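Local structure of agmatinase (Deinococcus radiodurans, 1WOG) at residues V140-H145 with D231-A236; A144-T149 with A192-R197; F226-D231 with L270-L275. The protein probably hydrolyses agmatine to putrescine and urea, as a manganese-dependent ureohydrolase of the arginase family that carries two metal ions in each subunit. All blocks are in the same frame, centred on the assembly; numbering follows the deposited sequence.

How the contacts relate
All three contacts include residues that bind the two manganese ions, though contact 2 packs further out. Contacts 1 and 3 lie closest together, their centres about 8 Å apart; they share Asp231 and are tied by backbone bonds between the neighbouring strands 137-142 and 223-229, while contact 3 adds strand 266-273 beyond 223-229. Contact 2 starts from the loop that leaves strand 137-142, shares Ala144 and His145 with contact 1, and runs outward to helix 188-196, its centre about 15 and 17 Å from those of contacts 1 and 3. Along the chain contact 2 closes before contact 3 opens, whereas contacts 1 and 3 alternate; the fold gathers these distant ligands at C-terminal strand ends of one parallel sheet.

Contact 1: V140-H145 with D231-A236; sequences VQLDAH and DGFDPA. With MN (manganese (II) ion), chain H; MN (manganese (II) ion), chain G; 16D (hexane-1,6-diamine), chain I.
Asp143 and Asp231 meet at a shared manganese ion, that of chain H, whose positive charge probably offsets the repulsion between the two carboxylates. Asp143 gives it OD1, and Asp231 clasps it with both oxygens. The two OD1 atoms, Asp143 OD1 and Asp231 OD1, are left 3.0 Å apart, with the carboxylate planes turned 49° against each other. Asp143 is a bridge, because its OD2 binds the second manganese at 2.1 Å. His145 adds ND1, 2.2 Å from the manganese of chain H, and Asp229 also binds this ion. The His145 ring stands steeply to the Asp231 carboxylate, 76° between planes, and Asp231 OD2 lies at the ring edge, 3.1 Å from His145 CE1. The hexane-1,6-diamine passes over one face of the same ring.

Hydrogen bonds hold the liganding carboxylates in place. The backbone N of Ala144 donates to Asp231 OD1 at 3.2 Å, almost straight, so that this oxygen serves both metal and main chain. Asp143 OD1 accepts from the N of His145 at 2.7 Å, closing an Asx turn; the donor stands above the carboxylate plane. Gln141 NE2 donates to Asp143 OD2, holding the other arm of the bridge.

Packing does the rest. Gly232, with no side chain, brings its CA to 3.8 Å from the carbonyl carbon of Asp143, so the two backbones touch directly. Beyond it Leu142 CD1 just reaches Phe233 CZ.

Strand 137-142 ends here beside strand 223-229, joined to it by a backbone hydrogen bond between Leu142 and Ser227, and strand 173-181 flanks it through Gln141. Helix 284-302 packs on Phe233 with Met289 and Leu292.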
loop_
_atom_site.group_PDB
_atom_site.type_symbol
_atom_site.label_atom_id
_atom_site.label_comp_id
_atom_site.label_asym_id
_atom_site.label_seq_id
_atom_site.Cartn_x
_atom_site.Cartn_y
_atom_site.Cartn_z
ATOM N N VAL A 140 -35.161 -0.201 -6.588
ATOM C CA VAL A 140 -34.639 -1.512 -6.211
ATOM C C VAL A 140 -33.231 -1.173 -5.751
ATOM O O VAL A 140 -32.389 -0.752 -6.538
ATOM C CB VAL A 140 -34.597 -2.487 -7.399
ATOM C CG1 VAL A 140 -33.788 -3.723 -7.029
ATOM C CG2 VAL A 140 -36.019 -2.899 -7.763
ATOM N N GLN A 141 -32.998 -1.341 -4.461
ATOM C CA GLN A 141 -31.727 -0.989 -3.846
ATOM C C GLN A 141 -30.936 -2.178 -3.298
ATOM O O GLN A 141 -31.462 -2.966 -2.515
ATOM C CB GLN A 141 -32.033 0.022 -2.726
ATOM C CG GLN A 141 -31.012 0.144 -1.610
ATOM C CD GLN A 141 -31.557 0.932 -0.421
ATOM O OE1 GLN A 141 -32.773 1.109 -0.280
ATOM N NE2 GLN A 141 -30.664 1.390 0.449
ATOM N N LEU A 142 -29.680 -2.313 -3.727
ATOM C CA LEU A 142 -28.806 -3.373 -3.217
ATOM C C LEU A 142 -27.982 -2.648 -2.162
ATOM O O LEU A 142 -27.340 -1.645 -2.465
ATOM C CB LEU A 142 -27.891 -3.914 -4.316
ATOM C CG LEU A 142 -28.586 -4.606 -5.494
ATOM C CD1 LEU A 142 -27.542 -5.214 -6.402
ATOM C CD2 LEU A 142 -29.531 -5.681 -4.991
ATOM N N ASP A 143 -27.976 -3.150 -0.933
ATOM C CA ASP A 143 -27.272 -2.427 0.125
ATOM C C ASP A 143 -27.235 -3.275 1.377
ATOM O O ASP A 143 -28.132 -4.082 1.611
ATOM C CB ASP A 143 -28.066 -1.142 0.431
ATOM C CG ASP A 143 -27.225 -0.027 1.036
ATOM O OD1 ASP A 143 -26.340 -0.297 1.874
ATOM O OD2 ASP A 143 -27.481 1.142 0.675
ATOM N N ALA A 144 -26.200 -3.089 2.187
ATOM C CA ALA A 144 -26.109 -3.796 3.446
ATOM C C ALA A 144 -26.908 -2.957 4.439
ATOM O O ALA A 144 -27.292 -3.441 5.495
ATOM C CB ALA A 144 -24.653 -3.891 3.903
ATOM N N HIS A 145 -27.150 -1.695 4.088
ATOM C CA HIS A 145 -27.875 -0.769 4.968
ATOM C C HIS A 145 -29.194 -0.273 4.364
ATOM O O HIS A 145 -29.371 -0.284 3.149
ATOM C CB HIS A 145 -26.976 0.432 5.305
ATOM C CG HIS A 145 -25.554 0.060 5.608
ATOM N ND1 HIS A 145 -24.570 0.026 4.643
ATOM C CD2 HIS A 145 -24.955 -0.305 6.766
ATOM C CE1 HIS A 145 -23.427 -0.343 5.192
ATOM N NE2 HIS A 145 -23.633 -0.549 6.480
ATOM N N ASP A 231 -21.448 -1.817 -0.991
ATOM C CA ASP A 231 -21.288 -2.578 0.245
ATOM C C ASP A 231 -22.366 -3.643 0.424
ATOM O O ASP A 231 -22.363 -4.394 1.406
ATOM C CB ASP A 231 -21.161 -1.671 1.498
ATOM C CG ASP A 231 -22.418 -0.871 1.816
ATOM O OD1 ASP A 231 -23.543 -1.349 1.579
ATOM O OD2 ASP A 231 -22.256 0.248 2.349
ATOM N N GLY A 232 -23.275 -3.726 -0.544
ATOM C CA GLY A 232 -24.294 -4.760 -0.499
ATOM C C GLY A 232 -23.569 -6.061 -0.825
ATOM O O GLY A 232 -23.964 -7.147 -0.398
ATOM N N PHE A 233 -22.480 -5.942 -1.581
ATOM C CA PHE A 233 -21.681 -7.105 -1.957
ATOM C C PHE A 233 -20.758 -7.495 -0.820
ATOM O O PHE A 233 -20.355 -6.655 -0.023
ATOM C CB PHE A 233 -20.844 -6.808 -3.209
ATOM C CG PHE A 233 -21.662 -6.663 -4.454
ATOM C CD1 PHE A 233 -22.071 -5.410 -4.895
ATOM C CD2 PHE A 233 -22.080 -7.793 -5.156
ATOM C CE1 PHE A 233 -22.890 -5.277 -6.018
ATOM C CE2 PHE A 233 -22.899 -7.672 -6.278
ATOM C CZ PHE A 233 -23.305 -6.410 -6.710
ATOM N N ASP A 234 -20.418 -8.778 -0.755
ATOM C CA ASP A 234 -19.529 -9.281 0.284
ATOM C C ASP A 234 -18.186 -8.541 0.230
ATOM O O ASP A 234 -17.618 -8.349 -0.843
ATOM C CB ASP A 234 -19.315 -10.786 0.088
ATOM C CG ASP A 234 -18.694 -11.451 1.300
ATOM O OD1 ASP A 234 -17.484 -11.276 1.526
ATOM O OD2 ASP A 234 -19.431 -12.136 2.034
ATOM N N PRO A 235 -17.669 -8.112 1.396
ATOM C CA PRO A 235 -16.393 -7.387 1.501
ATOM C C PRO A 235 -15.216 -8.164 0.903
ATOM O O PRO A 235 -14.205 -7.574 0.525
ATOM C CB PRO A 235 -16.217 -7.192 3.006
ATOM C CG PRO A 235 -17.582 -7.260 3.553
ATOM C CD PRO A 235 -18.267 -8.318 2.725
ATOM N N ALA A 236 -15.336 -9.487 0.851
ATOM C CA ALA A 236 -14.281 -10.320 0.284
ATOM C C ALA A 236 -14.220 -10.065 -1.218
ATOM O O ALA A 236 -13.149 -10.089 -1.821
ATOM C CB ALA A 236 -14.570 -11.801 0.553
HETATM MN MN MN H . -24.430 0.600 2.496
HETATM MN MN MN G . -26.278 2.804 1.113
HETATM N N1 16D I . -29.290 3.235 7.209
HETATM C C1 16D I . -28.271 3.769 8.176
HETATM C C2 16D I . -26.838 3.453 7.691
HETATM C C3 16D I . -26.664 3.712 6.227
HETATM C C4 16D I . -25.277 4.014 5.819
HETATM C C5 16D I . -25.299 4.252 4.381
HETATM C C6 16D I . -24.481 3.727 3.485
HETATM N N2 16D I . -23.314 3.260 3.905
#

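Contact 2: A144-T149 with A192-R197. With MN (manganese (II) ion), chain H; MN (manganese (II) ion), chain G; 16D (hexane-1,6-diamine), chain I.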
loop_
_atom_site.group_PDB
_atom_site.type_symbol
_atom_site.label_atom_id
_atom_site.label_comp_id
_atom_site.label_asym_id
_atom_site.label_seq_id
_atom_site.Cartn_x
_atom_site.Cartn_y
_atom_site.Cartn_z
ATOM N N ALA A 144 -26.200 -3.089 2.187
ATOM C CA ALA A 144 -26.109 -3.796 3.446
ATOM C C ALA A 144 -26.908 -2.957 4.439
ATOM O O ALA A 144 -27.292 -3.441 5.495
ATOM C CB ALA A 144 -24.653 -3.891 3.903
ATOM N N HIS A 145 -27.150 -1.695 4.088
ATOM C CA HIS A 145 -27.875 -0.769 4.968
ATOM C C HIS A 145 -29.194 -0.273 4.364
ATOM O O HIS A 145 -29.371 -0.284 3.149
ATOM C CB HIS A 145 -26.976 0.432 5.305
ATOM C CG HIS A 145 -25.554 0.060 5.608
ATOM N ND1 HIS A 145 -24.570 0.026 4.643
ATOM C CD2 HIS A 145 -24.955 -0.305 6.766
ATOM C CE1 HIS A 145 -23.427 -0.343 5.192
ATOM N NE2 HIS A 145 -23.633 -0.549 6.480
ATOM N N LEU A 146 -30.116 0.178 5.216
ATOM C CA LEU A 146 -31.418 0.644 4.742
ATOM C C LEU A 146 -31.404 2.069 4.187
ATOM O O LEU A 146 -32.051 2.348 3.182
ATOM C CB LEU A 146 -32.459 0.529 5.869
ATOM C CG LEU A 146 -33.919 0.796 5.479
ATOM C CD1 LEU A 146 -34.381 -0.241 4.461
ATOM C CD2 LEU A 146 -34.797 0.743 6.725
ATOM N N ASP A 147 -30.666 2.963 4.841
ATOM C CA ASP A 147 -30.574 4.359 4.408
ATOM C C ASP A 147 -31.930 5.063 4.340
ATOM O O ASP A 147 -32.216 5.807 3.392
ATOM C CB ASP A 147 -29.873 4.456 3.046
ATOM C CG ASP A 147 -28.418 4.014 3.106
ATOM O OD1 ASP A 147 -27.879 3.894 4.224
ATOM O OD2 ASP A 147 -27.811 3.796 2.040
ATOM N N PHE A 148 -32.757 4.837 5.355
ATOM C CA PHE A 148 -34.076 5.461 5.420
ATOM C C PHE A 148 -34.217 6.229 6.739
ATOM O O PHE A 148 -35.320 6.402 7.263
ATOM C CB PHE A 148 -35.175 4.397 5.321
ATOM C CG PHE A 148 -36.497 4.942 4.857
ATOM C CD1 PHE A 148 -36.624 5.485 3.584
ATOM C CD2 PHE A 148 -37.606 4.943 5.699
ATOM C CE1 PHE A 148 -37.838 6.028 3.154
ATOM C CE2 PHE A 148 -38.818 5.483 5.278
ATOM C CZ PHE A 148 -38.933 6.027 4.006
ATOM N N THR A 149 -33.086 6.694 7.259
ATOM C CA THR A 149 -33.058 7.440 8.516
ATOM C C THR A 149 -33.438 8.907 8.330
ATOM O O THR A 149 -33.117 9.522 7.315
ATOM C CB THR A 149 -31.652 7.352 9.154
ATOM O OG1 THR A 149 -31.439 6.019 9.631
ATOM C CG2 THR A 149 -31.508 8.338 10.315
ATOM N N ALA A 192 -39.040 0.626 10.845
ATOM C CA ALA A 192 -40.485 0.626 11.059
ATOM C C ALA A 192 -41.197 1.590 10.109
ATOM O O ALA A 192 -42.274 1.277 9.597
ATOM C CB ALA A 192 -40.805 0.977 12.512
ATOM N N ALA A 193 -40.600 2.755 9.873
ATOM C CA ALA A 193 -41.194 3.734 8.967
ATOM C C ALA A 193 -41.238 3.141 7.561
ATOM O O ALA A 193 -42.260 3.213 6.874
ATOM C CB ALA A 193 -40.376 5.028 8.968
ATOM N N ALA A 194 -40.130 2.546 7.130
ATOM C CA ALA A 194 -40.091 1.939 5.802
ATOM C C ALA A 194 -41.175 0.865 5.681
ATOM O O ALA A 194 -41.904 0.824 4.690
ATOM C CB ALA A 194 -38.713 1.328 5.535
ATOM N N ARG A 195 -41.287 0.000 6.687
ATOM C CA ARG A 195 -42.293 -1.062 6.648
ATOM C C ARG A 195 -43.715 -0.504 6.655
ATOM O O ARG A 195 -44.590 -1.002 5.940
ATOM C CB ARG A 195 -42.124 -2.029 7.829
ATOM C CG ARG A 195 -40.860 -2.884 7.785
ATOM C CD ARG A 195 -40.853 -3.887 8.937
ATOM N NE ARG A 195 -39.627 -4.680 9.003
ATOM C CZ ARG A 195 -39.263 -5.580 8.096
ATOM N NH1 ARG A 195 -40.030 -5.813 7.037
ATOM N NH2 ARG A 195 -38.131 -6.254 8.255
ATOM N N ALA A 196 -43.948 0.524 7.464
ATOM C CA ALA A 196 -45.275 1.124 7.555
ATOM C C ALA A 196 -45.682 1.779 6.239
ATOM O O ALA A 196 -46.870 1.980 5.987
ATOM C CB ALA A 196 -45.319 2.145 8.691
ATOM N N ARG A 197 -44.694 2.113 5.411
ATOM C CA ARG A 197 -44.944 2.733 4.109
ATOM C C ARG A 197 -45.126 1.674 3.023
ATOM O O ARG A 197 -45.378 2.002 1.863
ATOM C CB ARG A 197 -43.781 3.642 3.705
ATOM C CG ARG A 197 -43.620 4.889 4.545
ATOM C CD ARG A 197 -42.413 5.674 4.077
ATOM N NE ARG A 197 -42.581 6.147 2.709
ATOM C CZ ARG A 197 -42.926 7.387 2.382
ATOM N NH1 ARG A 197 -43.138 8.294 3.328
ATOM N NH2 ARG A 197 -43.067 7.718 1.106
HETATM MN MN MN H . -24.430 0.600 2.496
HETATM MN MN MN G . -26.278 2.804 1.113
HETATM N N1 16D I . -29.290 3.235 7.209
HETATM C C1 16D I . -28.271 3.769 8.176
HETATM C C2 16D I . -26.838 3.453 7.691
HETATM C C3 16D I . -26.664 3.712 6.227
HETATM C C4 16D I . -25.277 4.014 5.819
HETATM C C5 16D I . -25.299 4.252 4.381
HETATM C C6 16D I . -24.481 3.727 3.485
HETATM N N2 16D I . -23.314 3.260 3.905
#
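Phe148 drives its ring edge at the last turn of helix 188-196. With CG anti to the backbone N (chi1 -158°), the ring extends from the loop toward the helix, and its outer rim does the touching. Ala193 CB lies near the ring plane, 4.0 Å from Phe148 CE2, and Arg197 CD also sits at the edge, 3.5 Å from Phe148 CZ. It is thus the aliphatic part of the arginine that meets the ring, while the guanidinium plane is inclined 61° to it. Ala194 comes in from another angle, its CB 3.8 Å from Phe148 CD2.

Leu146 approaches the same alanine with one methyl, Leu146 CD2 being 4.1 Å from Ala194 CB. Ala194 CB is thus touched by both apolar side chains of the loop. Phe163 and Cys167 of helix 162-169 also pack on Phe148.

Between these two apolar residues Asp147 turns the other way and binds the manganese of chain G through OD2 at 2.0 Å. Residues 143-147 form the DAHxD metal-binding motif of the arginase family; here the apolar side of the loop that carries it is joined to helix 188-196.

Contact 3: F226-D231 with L270-L275; sequences FSVDVD and LDLVEL. With MN (manganese (II) ion), chain H; MN (manganese (II) ion), chain G; 16D (hexane-1,6-diamine), chain I.
Strands 226-229 and 270-273 run side by side as a parallel pair, their axes 10° apart. A ladder of backbone bonds joins them: Asp271 N to Phe226 O at 2.8 Å, Val228 N to Asp271 O, and Val273 N to Val228 O. Val230 N, just past the strand end, adds a last rung to Val273 O at 3.1 Å.

The face of Ser227 and Asp229 is mostly polar, with Val273 packed beside Asp229. Ser227 OG donates to the syn lone pair of Asp271 OD1 at 2.9 Å; the serine hydroxyl is also linked to His121 NE2, and Asp271 OD2 to Tyr225 and Ser124, placing a second shell behind a metal ligand. Asp229 OD2 bridges the two manganese ions, 2.2 Å from that of chain G and 2.3 Å from that of chain H. Its OD1 accepts from Asp231 N in an Asx turn. Glu274 lays CB 3.3 Å from Asp229 OD1, and its OE2 turns to the backbone N of His121.

The face of Val228 and Leu272 is apolar, and Val230 extends it. Leu272 splits its methyls, CD2 against Val228 CG1 and CD1 3.7 Å from Val230 CG1, while Leu270 packs on Phe226 CB.

Helix 251-264 connects the strands as a beta-alpha-beta crossover, and the DxD of Asp229 and Asp231 at the strand end is the second aspartate motif of the binuclear manganese site in the arginase fold.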
loop_
_atom_site.group_PDB
_atom_site.type_symbol
_atom_site.label_atom_id
_atom_site.label_comp_id
_atom_site.label_asym_id
_atom_site.label_seq_id
_atom_site.Cartn_x
_atom_site.Cartn_y
_atom_site.Cartn_z
ATOM N N PHE A 226 -32.561 1.744 -10.318
ATOM C CA PHE A 226 -31.625 0.885 -9.598
ATOM C C PHE A 226 -30.629 1.701 -8.793
ATOM O O PHE A 226 -29.968 2.593 -9.331
ATOM C CB PHE A 226 -30.807 0.024 -10.569
ATOM C CG PHE A 226 -31.574 -1.105 -11.192
ATOM C CD1 PHE A 226 -31.507 -1.321 -12.562
ATOM C CD2 PHE A 226 -32.316 -1.979 -10.409
ATOM C CE1 PHE A 226 -32.168 -2.397 -13.148
ATOM C CE2 PHE A 226 -32.983 -3.062 -10.986
ATOM C CZ PHE A 226 -32.906 -3.270 -12.359
ATOM N N SER A 227 -30.517 1.388 -7.507
ATOM C CA SER A 227 -29.536 2.056 -6.663
ATOM C C SER A 227 -28.635 0.964 -6.106
ATOM O O SER A 227 -29.043 0.188 -5.239
ATOM C CB SER A 227 -30.197 2.820 -5.515
ATOM O OG SER A 227 -29.209 3.558 -4.820
ATOM N N VAL A 228 -27.410 0.897 -6.618
ATOM C CA VAL A 228 -26.462 -0.117 -6.176
ATOM C C VAL A 228 -25.372 0.443 -5.269
ATOM O O VAL A 228 -24.506 1.204 -5.708
ATOM C CB VAL A 228 -25.789 -0.812 -7.389
ATOM C CG1 VAL A 228 -24.854 -1.931 -6.912
ATOM C CG2 VAL A 228 -26.860 -1.371 -8.321
ATOM N N ASP A 229 -25.445 0.077 -3.995
ATOM C CA ASP A 229 -24.446 0.472 -3.004
ATOM C C ASP A 229 -23.502 -0.728 -3.007
ATOM O O ASP A 229 -23.919 -1.841 -2.680
ATOM C CB ASP A 229 -25.098 0.618 -1.624
ATOM C CG ASP A 229 -24.099 0.991 -0.542
ATOM O OD1 ASP A 229 -22.920 0.602 -0.652
ATOM O OD2 ASP A 229 -24.504 1.656 0.432
ATOM N N VAL A 230 -22.243 -0.520 -3.375
ATOM C CA VAL A 230 -21.306 -1.636 -3.441
ATOM C C VAL A 230 -21.145 -2.424 -2.143
ATOM O O VAL A 230 -20.744 -3.598 -2.186
ATOM C CB VAL A 230 -19.894 -1.180 -3.929
ATOM C CG1 VAL A 230 -20.023 -0.355 -5.198
ATOM C CG2 VAL A 230 -19.190 -0.377 -2.850
ATOM N N ASP A 231 -21.448 -1.817 -0.991
ATOM C CA ASP A 231 -21.288 -2.578 0.245
ATOM C C ASP A 231 -22.366 -3.643 0.424
ATOM O O ASP A 231 -22.363 -4.394 1.406
ATOM C CB ASP A 231 -21.161 -1.671 1.498
ATOM C CG ASP A 231 -22.418 -0.871 1.816
ATOM O OD1 ASP A 231 -23.543 -1.349 1.579
ATOM O OD2 ASP A 231 -22.256 0.248 2.349
ATOM N N LEU A 270 -29.995 4.213 -13.136
ATOM C CA LEU A 270 -29.233 3.444 -12.163
ATOM C C LEU A 270 -28.079 4.246 -11.598
ATOM O O LEU A 270 -27.476 5.054 -12.308
ATOM C CB LEU A 270 -28.687 2.167 -12.822
ATOM C CG LEU A 270 -27.653 1.312 -12.071
ATOM C CD1 LEU A 270 -27.690 -0.117 -12.594
ATOM C CD2 LEU A 270 -26.256 1.906 -12.237
ATOM N N ASP A 271 -27.801 4.057 -10.311
ATOM C CA ASP A 271 -26.656 4.710 -9.707
ATOM C C ASP A 271 -25.796 3.650 -9.036
ATOM O O ASP A 271 -26.280 2.580 -8.651
ATOM C CB ASP A 271 -27.035 5.866 -8.747
ATOM C CG ASP A 271 -27.740 5.421 -7.470
ATOM O OD1 ASP A 271 -27.399 4.371 -6.881
ATOM O OD2 ASP A 271 -28.630 6.182 -7.028
ATOM N N LEU A 272 -24.503 3.936 -8.970
ATOM C CA LEU A 272 -23.506 3.039 -8.396
ATOM C C LEU A 272 -22.793 3.914 -7.381
ATOM O O LEU A 272 -22.060 4.837 -7.758
ATOM C CB LEU A 272 -22.538 2.592 -9.494
ATOM C CG LEU A 272 -21.574 1.426 -9.250
ATOM C CD1 LEU A 272 -20.592 1.742 -8.131
ATOM C CD2 LEU A 272 -22.399 0.201 -8.923
ATOM N N VAL A 273 -23.014 3.625 -6.103
ATOM C CA VAL A 273 -22.443 4.432 -5.028
ATOM C C VAL A 273 -21.601 3.683 -3.999
ATOM O O VAL A 273 -21.567 2.454 -3.968
ATOM C CB VAL A 273 -23.567 5.165 -4.260
ATOM C CG1 VAL A 273 -24.386 6.028 -5.218
ATOM C CG2 VAL A 273 -24.470 4.148 -3.571
ATOM N N GLU A 274 -20.929 4.470 -3.162
ATOM C CA GLU A 274 -20.076 4.009 -2.064
ATOM C C GLU A 274 -18.789 3.262 -2.425
ATOM O O GLU A 274 -18.148 2.663 -1.563
ATOM C CB GLU A 274 -20.897 3.181 -1.061
ATOM C CG GLU A 274 -22.020 3.957 -0.338
ATOM C CD GLU A 274 -21.527 5.056 0.609
ATOM O OE1 GLU A 274 -20.306 5.166 0.845
ATOM O OE2 GLU A 274 -22.375 5.815 1.135
ATOM N N LEU A 275 -18.389 3.301 -3.689
ATOM C CA LEU A 275 -17.142 2.647 -4.071
ATOM C C LEU A 275 -16.018 3.564 -3.560
ATOM O O LEU A 275 -16.091 4.781 -3.730
ATOM C CB LEU A 275 -17.055 2.537 -5.598
ATOM C CG LEU A 275 -16.171 1.497 -6.297
ATOM C CD1 LEU A 275 -15.598 2.142 -7.558
ATOM C CD2 LEU A 275 -15.059 0.996 -5.407
HETATM MN MN MN H . -24.430 0.600 2.496
HETATM MN MN MN G . -26.278 2.804 1.113
HETATM N N1 16D I . -29.290 3.235 7.209
HETATM C C1 16D I . -28.271 3.769 8.176
HETATM C C2 16D I . -26.838 3.453 7.691
HETATM C C3 16D I . -26.664 3.712 6.227
HETATM C C4 16D I . -25.277 4.014 5.819
HETATM C C5 16D I . -25.299 4.252 4.381
HETATM C C6 16D I . -24.481 3.727 3.485
HETATM N N2 16D I . -23.314 3.260 3.905
#